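Local structure of outer membrane protein OMP121 (Bacteroides thetaiotaomicron, 5FQ8) at residues N354-Y359 against P368-N373; S260-T265 against D269-F274. The protein probably imports a nutrient across the outer membrane, as a TonB-dependent receptor with a plug domain held inside a transmembrane beta barrel. All blocks are in the same frame, centred on the assembly; numbering follows the deposited sequence.

Overall arrangement
Contact 1 lies in the long extracellular excursion between barrel strands 306-320 and 376-394, whereas contact 2 pairs two neighbouring strands near their periplasmic turn. Their centres are 51 Å apart and their nearest atoms about 27 Å, so neither touches the other. Strand 268-280 leads from contact 2 to the calcium site: it starts beside the turn of the hairpin and ends at Asp-280, a calcium ligand together with Gly-281, Ile-283, Thr-285 and Asp-288. The side chain of Pro-368 in contact 1 is about 8 Å from that of Ile-283 and about 13 Å from a calcium ion. Contact 2 instead meets a bound lipid, 3-decanoyloxypropyl decanoate, through Phe-274.

Contact 1 (N354-Y359 against P368-N373); sequences NTPGYY and PYYILN
Tyr-370 and Tyr-359 reach the opposite segment with the same first torsion, each placing CG trans to the backbone N (chi1 -174° and -173°), and each meets a proline there. In Tyr-370 this brings one side of the ring, CD2 and CE2, up to the pyrrolidine of Pro-356, whose CG lies 3.6 Å from CD2 of Tyr-370. The two side chains cross at about a right angle, and the proline carbon approaches the ring obliquely. A second crossing joins the end of Tyr-359 to the ring of Pro-368, with OH of Tyr-359 3.6 Å from CD of Pro-368. These two pairs join the loop to the first turn of helix 368-374, in the extracellular excursion that leads into strand 376-394 of the receptor's barrel. Within the loop, Tyr-358 N bonds Thr-355 O at 2.9 Å, closing a type I beta turn with Pro-356 and Gly-357 at its corners. All four touching residues are buried, yet the segments bury just 135 Å² between them. Asn-367 bridges the segments from outside, its ND2 bonding Asn-354 O and its OD1 accepting from Tyr-369 N. The phenol of Tyr-370 is hydrogen-bonded to the hydroxyl of Tyr-424, whose side chain packs on Pro-356.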
loop_
_atom_site.group_PDB
_atom_site.type_symbol
_atom_site.label_atom_id
_atom_site.label_comp_id
_atom_site.label_asym_id
_atom_site.label_seq_id
_atom_site.Cartn_x
_atom_site.Cartn_y
_atom_site.Cartn_z
ATOM N N ASN B 354 -26.008 -4.222 22.128
ATOM C CA ASN B 354 -25.793 -3.567 20.848
ATOM C C ASN B 354 -24.354 -3.627 20.397
ATOM O O ASN B 354 -24.064 -3.238 19.261
ATOM C CB ASN B 354 -26.183 -2.090 20.891
ATOM C CG ASN B 354 -27.623 -1.872 21.185
ATOM O OD1 ASN B 354 -28.478 -2.654 20.822
ATOM N ND2 ASN B 354 -27.906 -0.787 21.859
ATOM N N THR B 355 -23.455 -4.060 21.273
ATOM C CA THR B 355 -22.058 -4.187 20.921
ATOM C C THR B 355 -21.936 -5.233 19.822
ATOM O O THR B 355 -22.774 -6.128 19.728
ATOM C CB THR B 355 -21.247 -4.567 22.151
ATOM N N PRO B 356 -20.936 -5.126 18.954
ATOM C CA PRO B 356 -20.904 -5.990 17.765
ATOM C C PRO B 356 -20.948 -7.464 18.070
ATOM O O PRO B 356 -21.438 -8.244 17.251
ATOM C CB PRO B 356 -19.581 -5.604 17.107
ATOM C CG PRO B 356 -19.337 -4.235 17.545
ATOM C CD PRO B 356 -19.825 -4.170 18.951
ATOM N N GLY B 357 -20.457 -7.874 19.236
ATOM C CA GLY B 357 -20.460 -9.278 19.571
ATOM C C GLY B 357 -21.785 -9.804 20.050
ATOM O O GLY B 357 -22.002 -11.014 20.017
ATOM N N TYR B 358 -22.683 -8.937 20.484
ATOM C CA TYR B 358 -23.978 -9.392 20.957
ATOM C C TYR B 358 -25.129 -8.756 20.185
ATOM O O TYR B 358 -26.255 -8.722 20.678
ATOM C CB TYR B 358 -24.095 -9.137 22.459
ATOM C CG TYR B 358 -23.108 -9.924 23.283
ATOM C CD1 TYR B 358 -21.785 -9.552 23.350
ATOM C CD2 TYR B 358 -23.511 -11.036 24.003
ATOM C CE1 TYR B 358 -20.881 -10.271 24.098
ATOM C CE2 TYR B 358 -22.622 -11.754 24.756
ATOM C CZ TYR B 358 -21.303 -11.372 24.800
ATOM O OH TYR B 358 -20.410 -12.102 25.561
ATOM N N TYR B 359 -24.872 -8.276 18.975
ATOM C CA TYR B 359 -25.920 -7.725 18.129
ATOM C C TYR B 359 -26.983 -8.774 17.838
ATOM O O TYR B 359 -26.694 -9.964 17.772
ATOM C CB TYR B 359 -25.299 -7.234 16.839
ATOM C CG TYR B 359 -26.219 -6.488 15.918
ATOM C CD1 TYR B 359 -26.914 -5.371 16.346
ATOM C CD2 TYR B 359 -26.359 -6.882 14.599
ATOM C CE1 TYR B 359 -27.746 -4.688 15.489
ATOM C CE2 TYR B 359 -27.179 -6.213 13.745
ATOM C CZ TYR B 359 -27.871 -5.116 14.189
ATOM O OH TYR B 359 -28.688 -4.452 13.322
ATOM N N PRO B 368 -26.056 -0.893 12.400
ATOM C CA PRO B 368 -25.840 0.212 11.461
ATOM C C PRO B 368 -25.163 1.396 12.086
ATOM O O PRO B 368 -24.433 2.117 11.402
ATOM C CB PRO B 368 -27.260 0.570 11.012
ATOM C CG PRO B 368 -28.098 -0.591 11.373
ATOM C CD PRO B 368 -27.486 -1.151 12.607
ATOM N N TYR B 369 -25.388 1.635 13.367
ATOM C CA TYR B 369 -24.732 2.765 13.998
ATOM C C TYR B 369 -23.259 2.492 14.232
ATOM O O TYR B 369 -22.463 3.432 14.276
ATOM C CB TYR B 369 -25.424 3.105 15.307
ATOM C CG TYR B 369 -26.855 3.573 15.160
ATOM C CD1 TYR B 369 -27.144 4.897 14.896
ATOM C CD2 TYR B 369 -27.909 2.691 15.307
ATOM C CE1 TYR B 369 -28.432 5.326 14.781
ATOM C CE2 TYR B 369 -29.200 3.112 15.193
ATOM C CZ TYR B 369 -29.462 4.434 14.932
ATOM O OH TYR B 369 -30.764 4.856 14.821
ATOM N N TYR B 370 -22.874 1.223 14.390
ATOM C CA TYR B 370 -21.456 0.898 14.431
ATOM C C TYR B 370 -20.803 1.201 13.094
ATOM O O TYR B 370 -19.757 1.847 13.040
ATOM C CB TYR B 370 -21.241 -0.573 14.815
ATOM C CG TYR B 370 -19.777 -0.899 15.010
ATOM C CD1 TYR B 370 -18.958 -1.189 13.927
ATOM C CD2 TYR B 370 -19.208 -0.874 16.271
ATOM C CE1 TYR B 370 -17.627 -1.447 14.095
ATOM C CE2 TYR B 370 -17.867 -1.138 16.447
ATOM C CZ TYR B 370 -17.088 -1.423 15.355
ATOM O OH TYR B 370 -15.760 -1.676 15.527
ATOM N N ILE B 371 -21.407 0.745 12.001
ATOM C CA ILE B 371 -20.782 0.909 10.693
ATOM C C ILE B 371 -20.572 2.382 10.377
ATOM O O ILE B 371 -19.528 2.770 9.842
ATOM C CB ILE B 371 -21.615 0.214 9.603
ATOM C CG1 ILE B 371 -21.812 -1.256 9.947
ATOM C CG2 ILE B 371 -20.938 0.339 8.280
ATOM C CD1 ILE B 371 -22.699 -1.993 8.977
ATOM N N LEU B 372 -21.553 3.227 10.712
ATOM C CA LEU B 372 -21.452 4.654 10.417
ATOM C C LEU B 372 -20.453 5.355 11.323
ATOM O O LEU B 372 -19.764 6.286 10.893
ATOM C CB LEU B 372 -22.819 5.318 10.552
ATOM C CG LEU B 372 -23.906 5.046 9.524
ATOM C CD1 LEU B 372 -25.208 5.384 10.148
ATOM C CD2 LEU B 372 -23.683 5.877 8.303
ATOM N N ASN B 373 -20.350 4.913 12.565
ATOM C CA ASN B 373 -19.443 5.507 13.528
ATOM C C ASN B 373 -18.012 4.992 13.440
ATOM O O ASN B 373 -17.132 5.600 14.045
ATOM C CB ASN B 373 -19.971 5.261 14.932
ATOM C CG ASN B 373 -20.849 6.371 15.412
ATOM O OD1 ASN B 373 -20.529 7.539 15.241
ATOM N ND2 ASN B 373 -21.972 6.019 16.013
#

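Contact 2 (S260-T265 against D269-F274). With KR0 (3-decanoyloxypropyl decanoate), chain Q.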
loop_
_atom_site.group_PDB
_atom_site.type_symbol
_atom_site.label_atom_id
_atom_site.label_comp_id
_atom_site.label_asym_id
_atom_site.label_seq_id
_atom_site.Cartn_x
_atom_site.Cartn_y
_atom_site.Cartn_z
ATOM N N SER B 260 -20.301 37.958 -3.801
ATOM C CA SER B 260 -19.704 38.345 -5.072
ATOM C C SER B 260 -19.424 39.842 -5.084
ATOM O O SER B 260 -20.113 40.612 -4.422
ATOM C CB SER B 260 -20.594 37.947 -6.243
ATOM O OG SER B 260 -21.584 38.913 -6.465
ATOM N N PHE B 261 -18.392 40.238 -5.831
ATOM C CA PHE B 261 -17.935 41.624 -5.919
ATOM C C PHE B 261 -17.747 41.999 -7.380
ATOM O O PHE B 261 -17.110 41.265 -8.132
ATOM C CB PHE B 261 -16.619 41.849 -5.170
ATOM C CG PHE B 261 -16.701 41.628 -3.691
ATOM C CD1 PHE B 261 -16.569 40.362 -3.167
ATOM C CD2 PHE B 261 -16.872 42.691 -2.826
ATOM C CE1 PHE B 261 -16.629 40.145 -1.812
ATOM C CE2 PHE B 261 -16.929 42.482 -1.465
ATOM C CZ PHE B 261 -16.805 41.200 -0.956
ATOM N N ASN B 262 -18.247 43.165 -7.760
ATOM C CA ASN B 262 -18.527 43.488 -9.148
ATOM C C ASN B 262 -18.269 44.967 -9.402
ATOM O O ASN B 262 -18.361 45.797 -8.492
ATOM C CB ASN B 262 -19.981 43.113 -9.456
ATOM C CG ASN B 262 -20.414 43.454 -10.863
ATOM O OD1 ASN B 262 -19.647 43.938 -11.679
ATOM N ND2 ASN B 262 -21.669 43.182 -11.153
ATOM N N GLY B 263 -17.965 45.294 -10.648
ATOM C CA GLY B 263 -17.730 46.670 -11.019
ATOM C C GLY B 263 -17.208 46.704 -12.430
ATOM O O GLY B 263 -16.767 45.691 -12.963
ATOM N N ALA B 264 -17.263 47.879 -13.042
ATOM C CA ALA B 264 -16.772 47.974 -14.404
ATOM C C ALA B 264 -16.567 49.424 -14.781
ATOM O O ALA B 264 -17.008 50.345 -14.096
ATOM C CB ALA B 264 -17.721 47.310 -15.402
ATOM N N THR B 265 -15.873 49.606 -15.899
ATOM C CA THR B 265 -15.677 50.913 -16.497
ATOM C C THR B 265 -16.015 50.810 -17.971
ATOM O O THR B 265 -16.529 49.791 -18.419
ATOM C CB THR B 265 -14.243 51.380 -16.312
ATOM O OG1 THR B 265 -13.400 50.574 -17.132
ATOM C CG2 THR B 265 -13.824 51.222 -14.876
ATOM N N ASP B 269 -13.740 45.445 -16.775
ATOM C CA ASP B 269 -14.700 44.915 -15.818
ATOM C C ASP B 269 -13.988 43.939 -14.901
ATOM O O ASP B 269 -12.890 43.473 -15.197
ATOM C CB ASP B 269 -15.891 44.245 -16.504
ATOM C CG ASP B 269 -15.481 43.165 -17.453
ATOM O OD1 ASP B 269 -15.023 42.129 -16.975
ATOM O OD2 ASP B 269 -15.620 43.335 -18.676
ATOM N N TYR B 270 -14.625 43.636 -13.776
ATOM C CA TYR B 270 -13.979 42.838 -12.744
ATOM C C TYR B 270 -15.042 42.157 -11.905
ATOM O O TYR B 270 -15.925 42.829 -11.373
ATOM C CB TYR B 270 -13.094 43.721 -11.886
ATOM C CG TYR B 270 -12.050 42.984 -11.100
ATOM C CD1 TYR B 270 -11.253 42.016 -11.702
ATOM C CD2 TYR B 270 -11.830 43.279 -9.762
ATOM C CE1 TYR B 270 -10.289 41.349 -10.990
ATOM C CE2 TYR B 270 -10.862 42.616 -9.037
ATOM C CZ TYR B 270 -10.099 41.651 -9.659
ATOM O OH TYR B 270 -9.132 40.977 -8.964
ATOM N N TYR B 271 -14.955 40.832 -11.789
ATOM C CA TYR B 271 -15.864 40.031 -10.980
ATOM C C TYR B 271 -15.050 39.121 -10.078
ATOM O O TYR B 271 -14.054 38.545 -10.513
ATOM C CB TYR B 271 -16.792 39.207 -11.873
ATOM C CG TYR B 271 -18.065 38.733 -11.214
ATOM C CD1 TYR B 271 -18.075 37.629 -10.391
ATOM C CD2 TYR B 271 -19.259 39.391 -11.425
ATOM C CE1 TYR B 271 -19.222 37.197 -9.792
ATOM C CE2 TYR B 271 -20.412 38.969 -10.828
ATOM C CZ TYR B 271 -20.390 37.865 -10.011
ATOM O OH TYR B 271 -21.546 37.419 -9.408
ATOM N N VAL B 272 -15.457 39.010 -8.814
ATOM C CA VAL B 272 -14.785 38.155 -7.836
ATOM C C VAL B 272 -15.836 37.588 -6.898
ATOM O O VAL B 272 -16.620 38.342 -6.319
ATOM C CB VAL B 272 -13.714 38.915 -7.033
ATOM C CG1 VAL B 272 -13.218 38.063 -5.895
ATOM C CG2 VAL B 272 -12.568 39.307 -7.912
ATOM N N SER B 273 -15.844 36.268 -6.729
ATOM C CA SER B 273 -16.906 35.579 -6.009
ATOM C C SER B 273 -16.341 34.498 -5.102
ATOM O O SER B 273 -15.196 34.072 -5.240
ATOM C CB SER B 273 -17.884 34.936 -6.974
ATOM O OG SER B 273 -17.195 34.002 -7.772
ATOM N N PHE B 274 -17.187 34.033 -4.190
ATOM C CA PHE B 274 -16.848 32.999 -3.228
ATOM C C PHE B 274 -18.118 32.257 -2.861
ATOM O O PHE B 274 -19.157 32.876 -2.660
ATOM C CB PHE B 274 -16.219 33.596 -1.975
ATOM C CG PHE B 274 -16.207 32.670 -0.790
ATOM C CD1 PHE B 274 -15.177 31.757 -0.626
ATOM C CD2 PHE B 274 -17.197 32.719 0.169
ATOM C CE1 PHE B 274 -15.138 30.918 0.456
ATOM C CE2 PHE B 274 -17.159 31.870 1.255
ATOM C CZ PHE B 274 -16.130 30.969 1.395
HETATM C C1 KR0 Q . -7.462 29.692 11.103
HETATM O O1 KR0 Q . -8.630 30.391 10.688
HETATM C C2 KR0 Q . -6.713 29.422 9.811
HETATM C C3 KR0 Q . -7.533 28.564 8.865
HETATM C C4 KR0 Q . -12.985 29.366 5.769
HETATM O O4 KR0 Q . -8.475 29.281 8.076
HETATM C C5 KR0 Q . -9.614 28.525 7.575
HETATM C C6 KR0 Q . -13.147 30.893 5.880
HETATM C C7 KR0 Q . -9.201 31.519 11.399
HETATM C C8 KR0 Q . -13.836 31.476 4.641
HETATM O O8 KR0 Q . -9.775 27.401 8.001
HETATM C C9 KR0 Q . -14.024 32.997 4.614
HETATM O O9 KR0 Q . -8.481 32.458 11.683
HETATM C C10 KR0 Q . -10.568 29.092 6.547
HETATM C C11 KR0 Q . -12.037 28.729 6.800
HETATM C C12 KR0 Q . -10.670 31.531 11.765
HETATM C C13 KR0 Q . -11.535 31.933 10.574
HETATM C C14 KR0 Q . -14.692 33.430 3.305
HETATM C C15 KR0 Q . -14.502 34.899 2.942
HETATM C C16 KR0 Q . -14.274 35.065 1.456
HETATM C C17 KR0 Q . -11.569 33.440 10.355
HETATM C C18 KR0 Q . -11.618 33.774 8.867
HETATM C C19 KR0 Q . -12.993 34.256 8.410
HETATM C C20 KR0 Q . -13.042 35.777 8.242
HETATM C C21 KR0 Q . -14.229 36.248 7.401
HETATM C C22 KR0 Q . -14.250 37.770 7.258
HETATM C C23 KR0 Q . -15.352 38.299 6.356
#
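Val-272 O is met by the N-H and the ring edge of Phe-261 and by the CA-H of Ser-260. Phe-261 N donates to it at 2.6 Å. The CA of Ser-260 makes a bent CA-H...O contact with Val-272 O, 3.3 Å from CA to O. The return bond, Val-272 N to Phe-261 O, completes an antiparallel hydrogen-bonded pair. Nearer the turn the pairing is looser: Tyr-270 N bonds Gly-263 O at 3.1 Å and the reverse bond is weak. The axes of the two segments approach to 4.5 Å and run antiparallel, at 174°, as in the up-and-down beta meander of outer-membrane barrels. On the face bearing Ser-260, Tyr-271 has CG trans to its backbone N (chi1 -159°), which lays its ring along the neighbouring strand. Phe-261 O then lies 4.1 Å above one face of that ring, offset toward its rim, and the phenol OH reaches Ser-260 OG in a weak bond of 3.3 Å. Ala-264 CB rests on Asp-269 CB at 3.7 Å. At the far end, the Phe-274 ring takes lipid chain carbon C14 over one face, toward the rim, 3.4 Å from Phe-274 CZ; an alanine here would probably strip the acyl chain of the aromatic face that covers C14, opening a gap beside it. On the inner side, Ser-273 OG bonds Asp-137 of the plug domain. Phe-261 and Val-272 pack instead against Phe-388 of the second subunit, another copy of this protein, and strands 177-188 and 289-303 flank the hairpin.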